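Local structure of YceI-like domain protein (Burkholderia cenocepacia BC7, 5IXH) at residues Ser84-Ala87 with Lys93-Val96; Val111-Ala116 with Gln122-Val127. The protein binds octaprenyl diphosphate inside a lipocalin-like beta barrel and probably captures antibiotics outside the cell. One frame throughout, in Å; residues are numbered along the deposited sequence.

Contact 1: Ser84-Ala87 with Lys93-Val96. With OTP ((2E,6E,10E,14E,18E,22E,26E)-3,7,11,15,19,23,27,31-octamethyldotriaconta-2,6,10,14,18,22,26,30-octaenyl trihydrogen diphosphate), chain C.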
ATOM      1  N   SER A  84      -3.993 -10.729  -9.163  1.00 12.17           N
ATOM      2  CA  SER A  84      -4.146 -11.841 -10.108  1.00 13.88           C
ATOM      3  C   SER A  84      -4.930 -13.029  -9.542  1.00 14.07           C
ATOM      4  O   SER A  84      -5.409 -13.850 -10.308  1.00 15.89           O
ATOM      5  CB  SER A  84      -2.777 -12.326 -10.589  1.00 15.64           C
ATOM      6  OG  SER A  84      -2.022 -12.847  -9.494  1.00 16.20           O
ATOM      7  N   ALA A  85      -5.034 -13.150  -8.223  1.00 12.42           N
ATOM      8  CA  ALA A  85      -5.717 -14.280  -7.606  1.00 12.98           C
ATOM      9  C   ALA A  85      -6.211 -13.903  -6.223  1.00 12.04           C
ATOM     10  O   ALA A  85      -5.599 -13.086  -5.519  1.00 12.85           O
ATOM     11  CB  ALA A  85      -4.782 -15.510  -7.508  1.00 16.39           C
ATOM     12  N   ILE A  86      -7.283 -14.562  -5.805  1.00 12.30           N
ATOM     13  CA  ILE A  86      -7.863 -14.364  -4.491  1.00 13.44           C
ATOM     14  C   ILE A  86      -8.155 -15.734  -3.914  1.00 12.36           C
ATOM     15  O   ILE A  86      -8.943 -16.505  -4.484  1.00 13.90           O
ATOM     16  CB  ILE A  86      -9.164 -13.530  -4.530  1.00 14.37           C
ATOM     17  CG1 ILE A  86      -8.872 -12.148  -5.094  1.00 15.51           C
ATOM     18  CG2 ILE A  86      -9.785 -13.434  -3.121  1.00 16.19           C
ATOM     19  CD1 ILE A  86     -10.114 -11.285  -5.265  1.00 21.75           C
ATOM     20  N   ALA A  87      -7.530 -16.074  -2.791  1.00 12.75           N
ATOM     21  CA  ALA A  87      -7.658 -17.357  -2.136  1.00 11.97           C
ATOM     22  C   ALA A  87      -8.376 -17.221  -0.816  1.00 12.83           C
ATOM     23  O   ALA A  87      -7.867 -16.593   0.106  1.00 13.87           O
ATOM     24  CB  ALA A  87      -6.268 -17.957  -1.888  1.00 14.15           C
ATOM     25  N   LYS A  93     -11.596 -13.721   5.685  1.00 16.72           N
ATOM     26  CA  LYS A  93     -10.230 -13.388   5.313  1.00 15.19           C
ATOM     27  C   LYS A  93      -9.888 -14.005   3.957  1.00 13.70           C
ATOM     28  O   LYS A  93     -10.300 -15.127   3.665  1.00 14.98           O
ATOM     29  CB  LYS A  93      -9.272 -13.955   6.359  1.00 22.55           C
ATOM     30  CG  LYS A  93      -7.936 -13.224   6.375  1.00 52.03           C
ATOM     31  CD  LYS A  93      -7.086 -13.575   7.593  1.00 61.69           C
ATOM     32  CE  LYS A  93      -5.974 -12.544   7.787  1.00 77.00           C
ATOM     33  NZ  LYS A  93      -4.946 -12.952   8.793  1.00 66.29           N
ATOM     34  N   TYR A  94      -9.132 -13.266   3.160  1.00 13.75           N
ATOM     35  CA  TYR A  94      -8.769 -13.672   1.812  1.00 13.91           C
ATOM     36  C   TYR A  94      -7.329 -13.315   1.570  1.00 16.48           C
ATOM     37  O   TYR A  94      -6.926 -12.185   1.827  1.00 18.74           O
ATOM     38  CB  TYR A  94      -9.633 -12.940   0.791  1.00 16.31           C
ATOM     39  CG  TYR A  94     -11.068 -13.280   0.975  1.00 15.78           C
ATOM     40  CD1 TYR A  94     -11.890 -12.569   1.841  1.00 18.24           C
ATOM     41  CD2 TYR A  94     -11.617 -14.390   0.349  1.00 17.51           C
ATOM     42  CE1 TYR A  94     -13.175 -12.942   2.039  1.00 18.47           C
ATOM     43  CE2 TYR A  94     -12.890 -14.752   0.537  1.00 20.93           C
ATOM     44  CZ  TYR A  94     -13.690 -14.033   1.387  1.00 19.12           C
ATOM     45  OH  TYR A  94     -14.994 -14.414   1.589  1.00 25.60           O
ATOM     46  N   ASN A  95      -6.548 -14.238   1.034  1.00 12.48           N
ATOM     47  CA  ASN A  95      -5.193 -13.928   0.614  1.00 12.83           C
ATOM     48  C   ASN A  95      -5.243 -13.443  -0.822  1.00 12.54           C
ATOM     49  O   ASN A  95      -5.652 -14.171  -1.725  1.00 12.90           O
ATOM     50  CB  ASN A  95      -4.298 -15.151   0.781  1.00 13.19           C
ATOM     51  CG  ASN A  95      -3.962 -15.427   2.210  1.00 17.20           C
ATOM     52  OD1 ASN A  95      -3.546 -14.520   2.949  1.00 21.39           O
ATOM     53  ND2 ASN A  95      -4.121 -16.672   2.621  1.00 21.50           N
ATOM     54  N   VAL A  96      -4.903 -12.181  -1.033  1.00 12.28           N
ATOM     55  CA  VAL A  96      -4.992 -11.541  -2.331  1.00 12.10           C
ATOM     56  C   VAL A  96      -3.579 -11.437  -2.864  1.00 11.85           C
ATOM     57  O   VAL A  96      -2.697 -10.795  -2.242  1.00 13.42           O
ATOM     58  CB  VAL A  96      -5.649 -10.159  -2.232  1.00 12.65           C
ATOM     59  CG1 VAL A  96      -5.727  -9.518  -3.591  1.00 14.79           C
ATOM     60  CG2 VAL A  96      -7.060 -10.284  -1.646  1.00 13.29           C
TER
HETATM   61  O7  OTP C 201      16.712  11.345  14.176  1.00112.42           O
HETATM   62  P2  OTP C 201      16.799  10.721  12.798  1.00111.96           P
HETATM   63  O5  OTP C 201      18.018  11.249  12.075  1.00112.22           O
HETATM   64  O6  OTP C 201      16.897   9.216  12.922  1.00112.37           O
HETATM   65  O4  OTP C 201      15.498  11.084  11.965  1.00109.19           O
HETATM   66  P1  OTP C 201      15.347  10.886  10.396  1.00105.37           P
HETATM   67  O2  OTP C 201      15.920  12.083   9.670  1.00105.08           O
HETATM   68  O3  OTP C 201      16.065   9.629   9.956  1.00106.31           O
HETATM   69  O1  OTP C 201      13.795  10.776  10.079  1.00100.12           O
HETATM   70  C40 OTP C 201      13.250   9.686   9.353  1.00 94.82           C
HETATM   71  C39 OTP C 201      11.848  10.168   8.994  1.00 90.01           C
HETATM   72  C37 OTP C 201      10.923   9.412   8.334  1.00 85.28           C
HETATM   73  C38 OTP C 201       9.581  10.096   8.076  1.00 85.93           C
HETATM   74  C36 OTP C 201      11.175   7.966   7.849  1.00 80.01           C
HETATM   75  C35 OTP C 201      10.720   7.860   6.379  1.00 74.91           C
HETATM   76  C34 OTP C 201      10.220   6.446   6.027  1.00 70.80           C
HETATM   77  C32 OTP C 201       9.442   6.274   4.905  1.00 66.71           C
HETATM   78  C33 OTP C 201       9.067   7.461   4.009  1.00 67.80           C
HETATM   79  C31 OTP C 201       8.937   4.868   4.533  1.00 61.82           C
HETATM   80  C30 OTP C 201       9.239   4.590   3.045  1.00 57.51           C
HETATM   81  C29 OTP C 201       7.908   4.129   2.443  1.00 51.57           C
HETATM   82  C27 OTP C 201       7.776   2.947   1.757  1.00 50.35           C
HETATM   83  C28 OTP C 201       8.916   1.963   1.490  1.00 50.08           C
HETATM   84  C26 OTP C 201       6.369   2.629   1.249  1.00 49.48           C
HETATM   85  C25 OTP C 201       6.399   2.106  -0.193  1.00 46.73           C
HETATM   86  C24 OTP C 201       4.898   1.854  -0.386  1.00 45.68           C
HETATM   87  C22 OTP C 201       4.170   2.493  -1.351  1.00 40.81           C
HETATM   88  C23 OTP C 201       4.776   3.485  -2.350  1.00 42.07           C
HETATM   89  C21 OTP C 201       2.683   2.151  -1.414  1.00 41.54           C
HETATM   90  C20 OTP C 201       2.564   1.070  -2.488  1.00 40.99           C
HETATM   91  C19 OTP C 201       1.244   0.347  -2.201  1.00 41.30           C
HETATM   92  C17 OTP C 201       0.323   0.102  -3.198  1.00 40.85           C
HETATM   93  C18 OTP C 201       0.597   0.544  -4.637  1.00 37.13           C
HETATM   94  C16 OTP C 201      -0.997  -0.634  -2.911  1.00 41.02           C
HETATM   95  C15 OTP C 201      -1.222  -0.893  -1.410  1.00 43.53           C
HETATM   96  C14 OTP C 201      -2.343  -1.937  -1.279  1.00 44.14           C
HETATM   97  C12 OTP C 201      -2.058  -3.281  -1.387  1.00 43.49           C
HETATM   98  C13 OTP C 201      -0.641  -3.819  -1.613  1.00 44.29           C
HETATM   99  C11 OTP C 201      -3.176  -4.326  -1.260  1.00 44.97           C
HETATM  100  C10 OTP C 201      -4.548  -3.763  -1.651  1.00 44.86           C
HETATM  101  C9  OTP C 201      -5.445  -5.005  -1.773  1.00 46.35           C
HETATM  102  C7  OTP C 201      -6.681  -4.941  -2.361  1.00 46.40           C
HETATM  103  C8  OTP C 201      -7.218  -3.623  -2.921  1.00 44.76           C
HETATM  104  C6  OTP C 201      -7.497  -6.245  -2.443  1.00 45.96           C
HETATM  105  C5  OTP C 201      -8.951  -5.999  -2.035  1.00 46.77           C
HETATM  106  C4  OTP C 201      -9.479  -7.379  -1.603  1.00 46.65           C
HETATM  107  C2  OTP C 201     -10.352  -8.148  -2.338  1.00 44.69           C
HETATM  108  C3  OTP C 201     -10.764  -9.495  -1.746  1.00 45.56           C
HETATM  109  C1  OTP C 201     -10.920  -7.718  -3.694  1.00 44.53           C
HETATM  110  O   HOH W   1      -5.727 -18.645   1.522  1.00 24.34           O
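The carbonyl oxygen Ala87 O is gripped from several directions. Asn95 N donates to Ala87 O at 2.9 Å, and Tyr94 CA adds a weaker CA-H...O contact. A water donates to Ala87 O at a longer 3.3 Å, while taking a hydrogen bond from Asn95 ND2 at 2.8 Å. The water thus links the Asn95 side chain to the carbonyl of the partner strand. The return bond of this antiparallel hydrogen-bonded pair, Ala87 N to Asn95 O, is 2.9 Å long and nearly straight at 173°. Ile86 and Val96, the next pair, form no such bonds, and their side chains turn to the face of the sheet where the prenyl chain lies. Ile86 spreads over two neighbours: CG2, anti to the backbone N, meets Tyr94 CB at 3.9 Å, whereas CD1 ends 4.0 Å from ligand atom C1. Val96 presents both methyls to the lipid, CG2 coming within 3.8 Å of C4. Ser84 and Ala85 both face Thr97 in a classic beta bulge. The chemistry is thus divided by face: a hydrated amide on the Ala87 and Asn95 side, and purely hydrocarbon contacts with the lipid on the Ile86 and Val96 side.

Contact 2: Val111-Ala116 with Gln122-Val127. With OTP ((2E,6E,10E,14E,18E,22E,26E)-3,7,11,15,19,23,27,31-octamethyldotriaconta-2,6,10,14,18,22,26,30-octaenyl trihydrogen diphosphate), chain C.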
ATOM      1  N   VAL A 111      -1.241 -10.611   0.159  1.00 13.45           N
ATOM      2  CA  VAL A 111      -1.667  -9.816   1.299  1.00 19.70           C
ATOM      3  C   VAL A 111      -2.933 -10.374   1.905  1.00 14.37           C
ATOM      4  O   VAL A 111      -3.911 -10.629   1.198  1.00 13.83           O
ATOM      5  CB  VAL A 111      -1.838  -8.343   0.932  1.00 21.74           C
ATOM      6  CG1 VAL A 111      -2.791  -8.150  -0.125  1.00 18.25           C
ATOM      7  CG2 VAL A 111      -2.243  -7.489   2.160  1.00 23.43           C
ATOM      8  N   PRO A 112      -2.924 -10.569   3.220  1.00 17.91           N
ATOM      9  CA  PRO A 112      -4.147 -11.013   3.873  1.00 17.56           C
ATOM     10  C   PRO A 112      -5.113  -9.842   4.019  1.00 16.84           C
ATOM     11  O   PRO A 112      -4.739  -8.772   4.539  1.00 20.96           O
ATOM     12  CB  PRO A 112      -3.668 -11.524   5.247  1.00 25.74           C
ATOM     13  CG  PRO A 112      -2.199 -11.262   5.309  1.00 37.50           C
ATOM     14  CD  PRO A 112      -1.834 -10.347   4.189  1.00 24.79           C
ATOM     15  N   VAL A 113      -6.337 -10.036   3.555  1.00 14.80           N
ATOM     16  CA  VAL A 113      -7.353  -8.975   3.556  1.00 14.28           C
ATOM     17  C   VAL A 113      -8.599  -9.480   4.249  1.00 15.42           C
ATOM     18  O   VAL A 113      -9.088 -10.574   3.941  1.00 16.88           O
ATOM     19  CB  VAL A 113      -7.745  -8.580   2.135  1.00 14.62           C
ATOM     20  CG1 VAL A 113      -8.801  -7.509   2.129  1.00 18.62           C
ATOM     21  CG2 VAL A 113      -6.502  -8.105   1.365  1.00 16.04           C
ATOM     22  N   THR A 114      -9.132  -8.678   5.160  0.57 18.45           N
ATOM     23  CA  THR A 114     -10.398  -8.984   5.815  0.57 15.44           C
ATOM     24  C   THR A 114     -11.482  -8.155   5.164  0.57 14.49           C
ATOM     25  O   THR A 114     -11.308  -6.939   4.967  0.57 21.96           O
ATOM     26  CB  THR A 114     -10.314  -8.674   7.292  0.57 14.20           C
ATOM     27  OG1 THR A 114      -9.256  -9.433   7.878  0.57 22.10           O
ATOM     28  CG2 THR A 114     -11.622  -9.011   7.980  0.57 17.50           C
ATOM     29  N   VAL A 115     -12.603  -8.780   4.828  1.00 15.92           N
ATOM     30  CA  VAL A 115     -13.678  -8.121   4.104  1.00 14.85           C
ATOM     31  C   VAL A 115     -14.925  -8.099   4.943  1.00 15.81           C
ATOM     32  O   VAL A 115     -15.271  -9.104   5.543  1.00 17.45           O
ATOM     33  CB  VAL A 115     -13.964  -8.825   2.753  1.00 17.33           C
ATOM     34  CG1 VAL A 115     -15.083  -8.128   1.980  1.00 22.13           C
ATOM     35  CG2 VAL A 115     -12.705  -8.894   1.907  1.00 19.58           C
ATOM     36  N   ALA A 116     -15.616  -6.966   4.999  1.00 16.35           N
ATOM     37  CA  ALA A 116     -16.891  -6.880   5.678  1.00 17.30           C
ATOM     38  C   ALA A 116     -17.921  -6.183   4.803  1.00 19.29           C
ATOM     39  O   ALA A 116     -17.582  -5.272   4.055  1.00 20.90           O
ATOM     40  CB  ALA A 116     -16.758  -6.151   7.005  1.00 21.92           C
ATOM     41  N   GLN A 122     -18.899  -2.106   1.324  1.00 25.17           N
ATOM     42  CA  GLN A 122     -17.941  -3.179   1.542  1.00 22.65           C
ATOM     43  C   GLN A 122     -16.637  -2.566   2.014  1.00 21.91           C
ATOM     44  O   GLN A 122     -16.150  -1.600   1.414  1.00 22.95           O
ATOM     45  CB  GLN A 122     -17.619  -3.909   0.241  1.00 32.42           C
ATOM     46  CG  GLN A 122     -18.365  -5.171  -0.042  1.00 44.40           C
ATOM     47  CD  GLN A 122     -17.873  -5.801  -1.330  1.00 37.54           C
ATOM     48  OE1 GLN A 122     -17.305  -5.119  -2.189  1.00 39.32           O
ATOM     49  NE2 GLN A 122     -18.062  -7.096  -1.464  1.00 38.71           N
ATOM     50  N   THR A 123     -16.005  -3.147   3.022  1.00 19.60           N
ATOM     51  CA  THR A 123     -14.718  -2.671   3.506  1.00 18.49           C
ATOM     52  C   THR A 123     -13.656  -3.748   3.400  1.00 17.67           C
ATOM     53  O   THR A 123     -13.943  -4.935   3.646  1.00 19.75           O
ATOM     54  CB  THR A 123     -14.794  -2.183   4.938  1.00 21.28           C
ATOM     55  OG1 THR A 123     -15.110  -3.277   5.788  1.00 26.99           O
ATOM     56  CG2 THR A 123     -15.864  -1.111   5.078  1.00 21.31           C
ATOM     57  N   PHE A 124     -12.451  -3.334   3.056  1.00 17.30           N
ATOM     58  CA  PHE A 124     -11.325  -4.219   2.797  1.00 16.08           C
ATOM     59  C   PHE A 124     -10.183  -3.691   3.613  1.00 17.08           C
ATOM     60  O   PHE A 124      -9.710  -2.545   3.372  1.00 18.65           O
ATOM     61  CB  PHE A 124     -10.932  -4.191   1.321  1.00 16.43           C
ATOM     62  CG  PHE A 124     -12.036  -4.542   0.406  1.00 17.84           C
ATOM     63  CD1 PHE A 124     -12.962  -3.606   0.001  1.00 19.03           C
ATOM     64  CD2 PHE A 124     -12.206  -5.849  -0.024  1.00 19.92           C
ATOM     65  CE1 PHE A 124     -13.997  -3.949  -0.824  1.00 22.00           C
ATOM     66  CE2 PHE A 124     -13.243  -6.198  -0.842  1.00 24.42           C
ATOM     67  CZ  PHE A 124     -14.151  -5.257  -1.242  1.00 25.89           C
ATOM     68  N   ASP A 125      -9.718  -4.463   4.577  1.00 16.09           N
ATOM     69  CA  ASP A 125      -8.665  -4.036   5.501  1.00 15.70           C
ATOM     70  C   ASP A 125      -7.502  -5.005   5.478  1.00 17.85           C
ATOM     71  O   ASP A 125      -7.692  -6.215   5.458  1.00 17.01           O
ATOM     72  CB  ASP A 125      -9.193  -4.015   6.939  1.00 22.17           C
ATOM     73  CG  ASP A 125     -10.095  -2.834   7.219  1.00 24.30           C
ATOM     74  OD1 ASP A 125      -9.571  -1.699   7.277  1.00 26.56           O
ATOM     75  OD2 ASP A 125     -11.308  -3.029   7.382  1.00 27.63           O
ATOM     76  N   GLY A 126      -6.281  -4.500   5.548  1.00 20.66           N
ATOM     77  CA  GLY A 126      -5.147  -5.392   5.575  1.00 23.77           C
ATOM     78  C   GLY A 126      -3.857  -4.653   5.788  1.00 18.92           C
ATOM     79  O   GLY A 126      -3.835  -3.425   5.779  1.00 20.38           O
ATOM     80  N   VAL A 127      -2.796  -5.428   5.962  1.00 18.98           N
ATOM     81  CA  VAL A 127      -1.444  -4.916   6.169  1.00 18.13           C
ATOM     82  C   VAL A 127      -0.503  -5.783   5.372  1.00 17.58           C
ATOM     83  O   VAL A 127      -0.554  -7.002   5.458  1.00 18.61           O
ATOM     84  CB  VAL A 127      -1.041  -4.953   7.658  1.00 22.34           C
ATOM     85  CG1 VAL A 127       0.388  -4.419   7.847  1.00 26.95           C
ATOM     86  CG2 VAL A 127      -2.013  -4.141   8.495  1.00 28.35           C
TER
HETATM   87  O7  OTP C 201      16.712  11.345  14.176  1.00112.42           O
HETATM   88  P2  OTP C 201      16.799  10.721  12.798  1.00111.96           P
HETATM   89  O5  OTP C 201      18.018  11.249  12.075  1.00112.22           O
HETATM   90  O6  OTP C 201      16.897   9.216  12.922  1.00112.37           O
HETATM   91  O4  OTP C 201      15.498  11.084  11.965  1.00109.19           O
HETATM   92  P1  OTP C 201      15.347  10.886  10.396  1.00105.37           P
HETATM   93  O2  OTP C 201      15.920  12.083   9.670  1.00105.08           O
HETATM   94  O3  OTP C 201      16.065   9.629   9.956  1.00106.31           O
HETATM   95  O1  OTP C 201      13.795  10.776  10.079  1.00100.12           O
HETATM   96  C40 OTP C 201      13.250   9.686   9.353  1.00 94.82           C
HETATM   97  C39 OTP C 201      11.848  10.168   8.994  1.00 90.01           C
HETATM   98  C37 OTP C 201      10.923   9.412   8.334  1.00 85.28           C
HETATM   99  C38 OTP C 201       9.581  10.096   8.076  1.00 85.93           C
HETATM  100  C36 OTP C 201      11.175   7.966   7.849  1.00 80.01           C
HETATM  101  C35 OTP C 201      10.720   7.860   6.379  1.00 74.91           C
HETATM  102  C34 OTP C 201      10.220   6.446   6.027  1.00 70.80           C
HETATM  103  C32 OTP C 201       9.442   6.274   4.905  1.00 66.71           C
HETATM  104  C33 OTP C 201       9.067   7.461   4.009  1.00 67.80           C
HETATM  105  C31 OTP C 201       8.937   4.868   4.533  1.00 61.82           C
HETATM  106  C30 OTP C 201       9.239   4.590   3.045  1.00 57.51           C
HETATM  107  C29 OTP C 201       7.908   4.129   2.443  1.00 51.57           C
HETATM  108  C27 OTP C 201       7.776   2.947   1.757  1.00 50.35           C
HETATM  109  C28 OTP C 201       8.916   1.963   1.490  1.00 50.08           C
HETATM  110  C26 OTP C 201       6.369   2.629   1.249  1.00 49.48           C
HETATM  111  C25 OTP C 201       6.399   2.106  -0.193  1.00 46.73           C
HETATM  112  C24 OTP C 201       4.898   1.854  -0.386  1.00 45.68           C
HETATM  113  C22 OTP C 201       4.170   2.493  -1.351  1.00 40.81           C
HETATM  114  C23 OTP C 201       4.776   3.485  -2.350  1.00 42.07           C
HETATM  115  C21 OTP C 201       2.683   2.151  -1.414  1.00 41.54           C
HETATM  116  C20 OTP C 201       2.564   1.070  -2.488  1.00 40.99           C
HETATM  117  C19 OTP C 201       1.244   0.347  -2.201  1.00 41.30           C
HETATM  118  C17 OTP C 201       0.323   0.102  -3.198  1.00 40.85           C
HETATM  119  C18 OTP C 201       0.597   0.544  -4.637  1.00 37.13           C
HETATM  120  C16 OTP C 201      -0.997  -0.634  -2.911  1.00 41.02           C
HETATM  121  C15 OTP C 201      -1.222  -0.893  -1.410  1.00 43.53           C
HETATM  122  C14 OTP C 201      -2.343  -1.937  -1.279  1.00 44.14           C
HETATM  123  C12 OTP C 201      -2.058  -3.281  -1.387  1.00 43.49           C
HETATM  124  C13 OTP C 201      -0.641  -3.819  -1.613  1.00 44.29           C
HETATM  125  C11 OTP C 201      -3.176  -4.326  -1.260  1.00 44.97           C
HETATM  126  C10 OTP C 201      -4.548  -3.763  -1.651  1.00 44.86           C
HETATM  127  C9  OTP C 201      -5.445  -5.005  -1.773  1.00 46.35           C
HETATM  128  C7  OTP C 201      -6.681  -4.941  -2.361  1.00 46.40           C
HETATM  129  C8  OTP C 201      -7.218  -3.623  -2.921  1.00 44.76           C
HETATM  130  C6  OTP C 201      -7.497  -6.245  -2.443  1.00 45.96           C
HETATM  131  C5  OTP C 201      -8.951  -5.999  -2.035  1.00 46.77           C
HETATM  132  C4  OTP C 201      -9.479  -7.379  -1.603  1.00 46.65           C
HETATM  133  C2  OTP C 201     -10.352  -8.148  -2.338  1.00 44.69           C
HETATM  134  C3  OTP C 201     -10.764  -9.495  -1.746  1.00 45.56           C
HETATM  135  C1  OTP C 201     -10.920  -7.718  -3.694  1.00 44.53           C
HETATM  136  O   HOH W   2      -3.659  -8.136   6.860  1.00 29.96           O
HETATM  137  O   HOH W   3     -12.919  -5.116   6.535  1.00 24.77           O
HETATM  138  O   HOH W   4     -18.515  -2.767   5.644  1.00 39.34           O
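In the beta hairpin formed by strands 105-118 and 121-131 of the barrel, Thr114 faces Asp125 and Ala116 faces Thr123 as antiparallel hydrogen-bonded pairs. Each is closed by two backbone bonds, such as Thr114 N to Asp125 O at 2.9 Å and Thr123 N to Ala116 O at 2.8 Å. Between them, Val115 and Phe124 form a non-hydrogen-bonded pair whose side chains run alongside each other toward the lipid side of the sheet. Val115 CG2 touches Phe124 CD2 at 3.6 Å, meeting the ring obliquely. Val113 CG1 comes to the ring's edge, near its plane, and rests 4.0 Å from Phe124 CB. Because the Phe124 ring leaves CB anti to the carbonyl carbon (chi1 -57°), CD2 reaches ligand atom C4 at 3.5 Å.

Polar groups gather on the other face. Thr123 places its hydroxyl between its backbone N and carbonyl carbon (chi1 65°), against the methyl of Ala116, and one water lies within hydrogen-bonding distance of Thr123 OG1, the Thr114 carbonyl and Asp125 OD2, with more acceptors in reach than it has protons. The other carboxylate oxygen of Asp125 is hydrogen-bonded to His157. Toward Val111 the strands part, with the CA atoms of Val111 and Val127 6.9 Å apart. Pro112 has no N-H to offer Val127 O, and the other bond such a pair would make is replaced by a water that donates to Pro112 O at 2.6 Å and accepts from Val127 N at 3.0 Å.

Strand 93-102 flanks the hairpin beside 105-118, and strand 151-160 beside 121-131, through backbone bonds from Phe124 to Leu158 and Gln122 to Ala160. Phe35, from a loop, packs on both Val115 and Phe124, and its carbonyl receives the side-chain amide of Gln122.

Contacts 1 and 2 illustrate how consecutive hairpins build a barrel wall: their centres lie 10 Å apart, and strands 93-102 and 105-118, one from each, are sheet neighbours. Two probable backbone hydrogen bonds join them, Tyr94 N to Val113 O and Val96 O to Val111 N, each 2.8 Å. On the polar face, the aliphatic chain of Lys93 lies against Pro112, CE to CB 3.6 Å. On the opposite face both contacts meet the end of the prenyl chain remote from the diphosphate. Ligand atom C4 is touched from both contacts, lying 3.8 Å from Val113 CG1 of contact 2. Ile86, Val96, Val113 and Phe124, one from each of four successive strands, line the hydrophobic pocket.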